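Local coordinates for outer membrane lipoprotein carrier protein LolA (Thermus thermophilus, PDB 2YZY) that adopts a LolA-like fold and probably carries lipoproteins across the periplasm to the outer membrane, at residues A[44-56]-A[181-193]. Residues are numbered along the deposited sequence; the frame is centred on the assembly and turned at random.
Sequences VYALPQARLFRVE and TNLTEAQLKRYPK
Two arginines lie flat against each other: the guanidinium of Arg54 stacks on that of Arg190, centres 3.9 Å apart and planes 21° from parallel. The pair joins a β-hairpin (strands 39-47 and 52-59, with a G1 bulge at Arg51 and Leu52 facing Leu47) of the LolA-like fold to the short helix 185-188 and the chain leaving it. Shared carboxylate atom Glu56 OE2 probably offsets the like charges, accepting from Arg54 NE at 2.8 Å on its anti side and from Arg190 NH2 at 2.9 Å from above the carboxylate plane. Arg54, with CG anti to the backbone N (chi1 -176°) and the chain extended to NE, carries NH1 to Arg190 O at 2.8 Å, nearly straight (168°), and to Leu188 O at 3.0 Å, above that carbonyl's plane. A leucine in its place would probably remove the NH1 donor from both carbonyls, one arginine partner from Glu56 OE2 and the stacking surface from Arg190. Phe67 adds a cation-pi contact to Arg54. Beside this network, leucines and Tyr45 pack together: Leu188 places CD2 3.6 Å from Tyr45 CB and CD1 against Leu47 CB. Reciprocal bonds, Gln187 N to Thr184 OG1 and Thr184 N to Gln187 OE1, make a capping box. Arg190 NH1 donates to Gln187 O and to a water that also bonds Glu56 OE2 and sits over the centre of the Tyr45 ring.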
loop_
_atom_site.group_PDB
_atom_site.type_symbol
_atom_site.label_atom_id
_atom_site.label_comp_id
_atom_site.label_asym_id
_atom_site.label_seq_id
_atom_site.Cartn_x
_atom_site.Cartn_y
_atom_site.Cartn_z
ATOM N N VAL A 44 7.520 0.830 0.344
ATOM C CA VAL A 44 6.802 -0.356 0.798
ATOM C C VAL A 44 7.628 -1.614 0.535
ATOM O O VAL A 44 8.281 -1.726 -0.497
ATOM C CB VAL A 44 5.443 -0.457 0.077
ATOM C CG1 VAL A 44 4.693 -1.679 0.543
ATOM C CG2 VAL A 44 4.627 0.812 0.332
ATOM N N TYR A 45 7.591 -2.550 1.482
ATOM C CA TYR A 45 8.348 -3.796 1.388
ATOM C C TYR A 45 7.457 -4.978 1.706
ATOM O O TYR A 45 6.689 -4.943 2.666
ATOM C CB TYR A 45 9.510 -3.773 2.382
ATOM C CG TYR A 45 10.482 -2.657 2.116
ATOM C CD1 TYR A 45 11.585 -2.854 1.289
ATOM C CD2 TYR A 45 10.258 -1.378 2.631
ATOM C CE1 TYR A 45 12.440 -1.808 0.972
ATOM C CE2 TYR A 45 11.102 -0.325 2.317
ATOM C CZ TYR A 45 12.188 -0.547 1.488
ATOM O OH TYR A 45 13.012 0.504 1.160
ATOM N N ALA A 46 7.583 -6.036 0.913
ATOM C CA ALA A 46 6.768 -7.223 1.125
ATOM C C ALA A 46 7.564 -8.514 1.031
ATOM O O ALA A 46 8.342 -8.710 0.101
ATOM C CB ALA A 46 5.629 -7.258 0.103
ATOM N N LEU A 47 7.361 -9.383 2.017
ATOM C CA LEU A 47 7.990 -10.698 2.055
ATOM C C LEU A 47 6.792 -11.621 2.292
ATOM O O LEU A 47 6.533 -12.055 3.415
ATOM C CB LEU A 47 8.996 -10.784 3.210
ATOM C CG LEU A 47 9.848 -12.056 3.315
ATOM C CD1 LEU A 47 10.517 -12.357 1.982
ATOM C CD2 LEU A 47 10.889 -11.875 4.406
ATOM N N PRO A 48 6.030 -11.911 1.222
ATOM C CA PRO A 48 4.834 -12.762 1.241
ATOM C C PRO A 48 4.939 -14.096 1.967
ATOM O O PRO A 48 4.072 -14.434 2.770
ATOM C CB PRO A 48 4.519 -12.944 -0.241
ATOM C CG PRO A 48 4.978 -11.653 -0.835
ATOM C CD PRO A 48 6.309 -11.448 -0.149
ATOM N N GLN A 49 5.992 -14.854 1.687
ATOM C CA GLN A 49 6.160 -16.160 2.315
ATOM C C GLN A 49 6.230 -16.097 3.839
ATOM O O GLN A 49 5.840 -17.047 4.523
ATOM C CB GLN A 49 7.407 -16.852 1.758
ATOM C CG GLN A 49 7.585 -18.280 2.240
ATOM C CD GLN A 49 8.572 -19.058 1.393
ATOM O OE1 GLN A 49 9.732 -18.669 1.251
ATOM N NE2 GLN A 49 8.114 -20.167 0.819
ATOM N N ALA A 50 6.715 -14.980 4.372
ATOM C CA ALA A 50 6.825 -14.811 5.818
ATOM C C ALA A 50 5.671 -13.975 6.364
ATOM O O ALA A 50 5.609 -13.692 7.561
ATOM C CB ALA A 50 8.158 -14.149 6.166
ATOM N N ARG A 51 4.755 -13.589 5.480
ATOM C CA ARG A 51 3.613 -12.768 5.862
ATOM C C ARG A 51 4.082 -11.492 6.554
ATOM O O ARG A 51 3.504 -11.067 7.552
ATOM C CB ARG A 51 2.668 -13.542 6.791
ATOM C CG ARG A 51 1.905 -14.670 6.114
ATOM C CD ARG A 51 0.788 -15.182 7.017
ATOM N NE ARG A 51 -0.044 -16.187 6.362
ATOM C CZ ARG A 51 0.378 -17.398 6.011
ATOM N NH1 ARG A 51 1.631 -17.760 6.252
ATOM N NH2 ARG A 51 -0.452 -18.245 5.419
ATOM N N LEU A 52 5.135 -10.891 6.010
ATOM C CA LEU A 52 5.701 -9.661 6.552
ATOM C C LEU A 52 5.538 -8.518 5.560
ATOM O O LEU A 52 5.753 -8.687 4.364
ATOM C CB LEU A 52 7.186 -9.841 6.864
ATOM C CG LEU A 52 7.610 -10.791 7.983
ATOM C CD1 LEU A 52 9.123 -10.693 8.158
ATOM C CD2 LEU A 52 6.906 -10.426 9.282
ATOM N N PHE A 53 5.180 -7.348 6.075
ATOM C CA PHE A 53 4.970 -6.161 5.250
ATOM C C PHE A 53 5.519 -4.969 6.037
ATOM O O PHE A 53 5.344 -4.897 7.251
ATOM C CB PHE A 53 3.466 -5.985 5.017
ATOM C CG PHE A 53 3.112 -5.042 3.904
ATOM C CD1 PHE A 53 3.353 -5.384 2.578
ATOM C CD2 PHE A 53 2.471 -3.836 4.180
ATOM C CE1 PHE A 53 2.958 -4.544 1.542
ATOM C CE2 PHE A 53 2.071 -2.988 3.152
ATOM C CZ PHE A 53 2.312 -3.342 1.832
ATOM N N ARG A 54 6.193 -4.043 5.360
ATOM C CA ARG A 54 6.737 -2.869 6.038
ATOM C C ARG A 54 6.525 -1.632 5.182
ATOM O O ARG A 54 6.737 -1.666 3.975
ATOM C CB ARG A 54 8.240 -3.045 6.322
ATOM C CG ARG A 54 8.884 -1.890 7.114
ATOM C CD ARG A 54 10.356 -2.182 7.406
ATOM N NE ARG A 54 11.051 -1.075 8.068
ATOM C CZ ARG A 54 11.500 -1.107 9.320
ATOM N NH1 ARG A 54 11.324 -2.188 10.073
ATOM N NH2 ARG A 54 12.161 -0.066 9.810
ATOM N N VAL A 55 6.078 -0.551 5.810
ATOM C CA VAL A 55 5.855 0.706 5.106
ATOM C C VAL A 55 6.677 1.769 5.824
ATOM O O VAL A 55 6.597 1.905 7.048
ATOM C CB VAL A 55 4.365 1.106 5.125
ATOM C CG1 VAL A 55 4.175 2.426 4.380
ATOM C CG2 VAL A 55 3.524 -0.005 4.491
ATOM N N GLU A 56 7.486 2.502 5.065
ATOM C CA GLU A 56 8.345 3.545 5.626
ATOM C C GLU A 56 7.928 4.889 5.052
ATOM O O GLU A 56 7.917 5.079 3.839
ATOM C CB GLU A 56 9.809 3.241 5.291
ATOM C CG GLU A 56 10.290 1.941 5.935
ATOM C CD GLU A 56 11.712 1.565 5.573
ATOM O OE1 GLU A 56 12.420 2.388 4.951
ATOM O OE2 GLU A 56 12.124 0.439 5.927
ATOM N N THR A 181 12.599 -8.245 -5.517
ATOM C CA THR A 181 13.896 -8.349 -4.875
ATOM C C THR A 181 13.908 -9.489 -3.868
ATOM O O THR A 181 13.073 -10.390 -3.919
ATOM C CB THR A 181 14.206 -7.019 -4.155
ATOM O OG1 THR A 181 15.501 -7.076 -3.548
ATOM C CG2 THR A 181 13.148 -6.742 -3.088
ATOM N N ASN A 182 14.891 -9.465 -2.979
ATOM C CA ASN A 182 14.971 -10.456 -1.925
ATOM C C ASN A 182 15.023 -9.666 -0.628
ATOM O O ASN A 182 15.729 -8.662 -0.531
ATOM C CB ASN A 182 16.216 -11.332 -2.061
ATOM C CG ASN A 182 16.254 -12.431 -1.019
ATOM O OD1 ASN A 182 15.216 -12.999 -0.669
ATOM N ND2 ASN A 182 17.446 -12.746 -0.525
ATOM N N LEU A 183 14.266 -10.114 0.363
ATOM C CA LEU A 183 14.218 -9.432 1.648
ATOM C C LEU A 183 14.248 -10.462 2.756
ATOM O O LEU A 183 13.884 -11.624 2.542
ATOM C CB LEU A 183 12.938 -8.600 1.748
ATOM C CG LEU A 183 12.763 -7.508 0.693
ATOM C CD1 LEU A 183 11.308 -7.046 0.660
ATOM C CD2 LEU A 183 13.698 -6.340 0.997
ATOM N N THR A 184 14.668 -10.036 3.940
ATOM C CA THR A 184 14.744 -10.933 5.082
ATOM C C THR A 184 14.008 -10.367 6.287
ATOM O O THR A 184 13.708 -9.173 6.349
ATOM C CB THR A 184 16.197 -11.178 5.503
ATOM O OG1 THR A 184 16.762 -9.952 5.992
ATOM C CG2 THR A 184 17.020 -11.686 4.324
ATOM N N GLU A 185 13.726 -11.229 7.257
ATOM C CA GLU A 185 13.044 -10.787 8.460
ATOM C C GLU A 185 13.930 -9.811 9.234
ATOM O O GLU A 185 13.433 -8.871 9.849
ATOM C CB GLU A 185 12.674 -11.984 9.347
ATOM C CG GLU A 185 13.845 -12.834 9.809
ATOM C CD GLU A 185 13.420 -13.897 10.808
ATOM O OE1 GLU A 185 12.496 -14.675 10.490
ATOM O OE2 GLU A 185 14.010 -13.957 11.910
ATOM N N ALA A 186 15.243 -10.022 9.194
ATOM C CA ALA A 186 16.164 -9.136 9.897
ATOM C C ALA A 186 16.014 -7.715 9.370
ATOM O O ALA A 186 16.105 -6.745 10.124
ATOM C CB ALA A 186 17.605 -9.614 9.719
ATOM N N GLN A 187 15.788 -7.593 8.068
ATOM C CA GLN A 187 15.616 -6.275 7.473
ATOM C C GLN A 187 14.257 -5.677 7.818
ATOM O O GLN A 187 14.174 -4.574 8.355
ATOM C CB GLN A 187 15.738 -6.344 5.946
ATOM C CG GLN A 187 17.117 -6.694 5.424
ATOM C CD GLN A 187 17.113 -6.942 3.927
ATOM O OE1 GLN A 187 16.240 -7.639 3.404
ATOM N NE2 GLN A 187 18.095 -6.384 3.231
ATOM N N LEU A 188 13.189 -6.411 7.523
ATOM C CA LEU A 188 11.844 -5.893 7.752
ATOM C C LEU A 188 11.381 -5.757 9.197
ATOM O O LEU A 188 10.464 -4.978 9.482
ATOM C CB LEU A 188 10.836 -6.716 6.945
ATOM C CG LEU A 188 11.152 -6.808 5.447
ATOM C CD1 LEU A 188 9.964 -7.430 4.727
ATOM C CD2 LEU A 188 11.452 -5.428 4.872
ATOM N N LYS A 189 12.004 -6.493 10.112
ATOM C CA LYS A 189 11.622 -6.399 11.518
ATOM C C LYS A 189 12.586 -5.563 12.350
ATOM O O LYS A 189 12.548 -5.602 13.582
ATOM C CB LYS A 189 11.488 -7.796 12.131
ATOM C CG LYS A 189 10.288 -8.574 11.619
ATOM C CD LYS A 189 10.097 -9.877 12.388
ATOM C CE LYS A 189 11.291 -10.801 12.225
ATOM N NZ LYS A 189 11.123 -12.081 12.972
ATOM N N ARG A 190 13.454 -4.806 11.688
ATOM C CA ARG A 190 14.400 -3.968 12.417
ATOM C C ARG A 190 13.655 -2.811 13.074
ATOM O O ARG A 190 12.622 -2.357 12.575
ATOM C CB ARG A 190 15.482 -3.428 11.475
ATOM C CG ARG A 190 15.013 -2.379 10.474
ATOM C CD ARG A 190 16.149 -2.034 9.520
ATOM N NE ARG A 190 15.851 -0.865 8.692
ATOM C CZ ARG A 190 14.984 -0.850 7.683
ATOM N NH1 ARG A 190 14.314 -1.947 7.353
ATOM N NH2 ARG A 190 14.781 0.277 7.008
ATOM N N TYR A 191 14.180 -2.339 14.200
ATOM C CA TYR A 191 13.565 -1.236 14.930
ATOM C C TYR A 191 14.608 -0.543 15.803
ATOM O O TYR A 191 15.633 -1.134 16.146
ATOM C CB TYR A 191 12.433 -1.768 15.818
ATOM C CG TYR A 191 12.925 -2.711 16.893
ATOM C CD1 TYR A 191 13.479 -2.223 18.077
ATOM C CD2 TYR A 191 12.896 -4.091 16.702
ATOM C CE1 TYR A 191 13.996 -3.086 19.042
ATOM C CE2 TYR A 191 13.412 -4.962 17.661
ATOM C CZ TYR A 191 13.960 -4.452 18.825
ATOM O OH TYR A 191 14.480 -5.310 19.770
ATOM N N PRO A 192 14.365 0.725 16.163
ATOM C CA PRO A 192 15.301 1.472 17.007
ATOM C C PRO A 192 15.344 0.815 18.381
ATOM O O PRO A 192 14.312 0.660 19.033
ATOM C CB PRO A 192 14.686 2.868 17.049
ATOM C CG PRO A 192 13.968 2.961 15.731
ATOM C CD PRO A 192 13.311 1.610 15.639
ATOM N N LYS A 193 16.537 0.433 18.822
ATOM C CA LYS A 193 16.685 -0.234 20.105
ATOM C C LYS A 193 16.230 0.588 21.307
ATOM O O LYS A 193 15.884 0.029 22.346
ATOM C CB LYS A 193 18.140 -0.670 20.299
ATOM C CG LYS A 193 18.635 -1.662 19.252
ATOM C CD LYS A 193 17.755 -2.900 19.202
ATOM C CE LYS A 193 18.355 -3.970 18.305
ATOM N NZ LYS A 193 19.658 -4.453 18.837
HETATM O O HOH W 1 12.724 -2.041 4.851
HETATM O O HOH W 2 14.653 3.433 6.960
#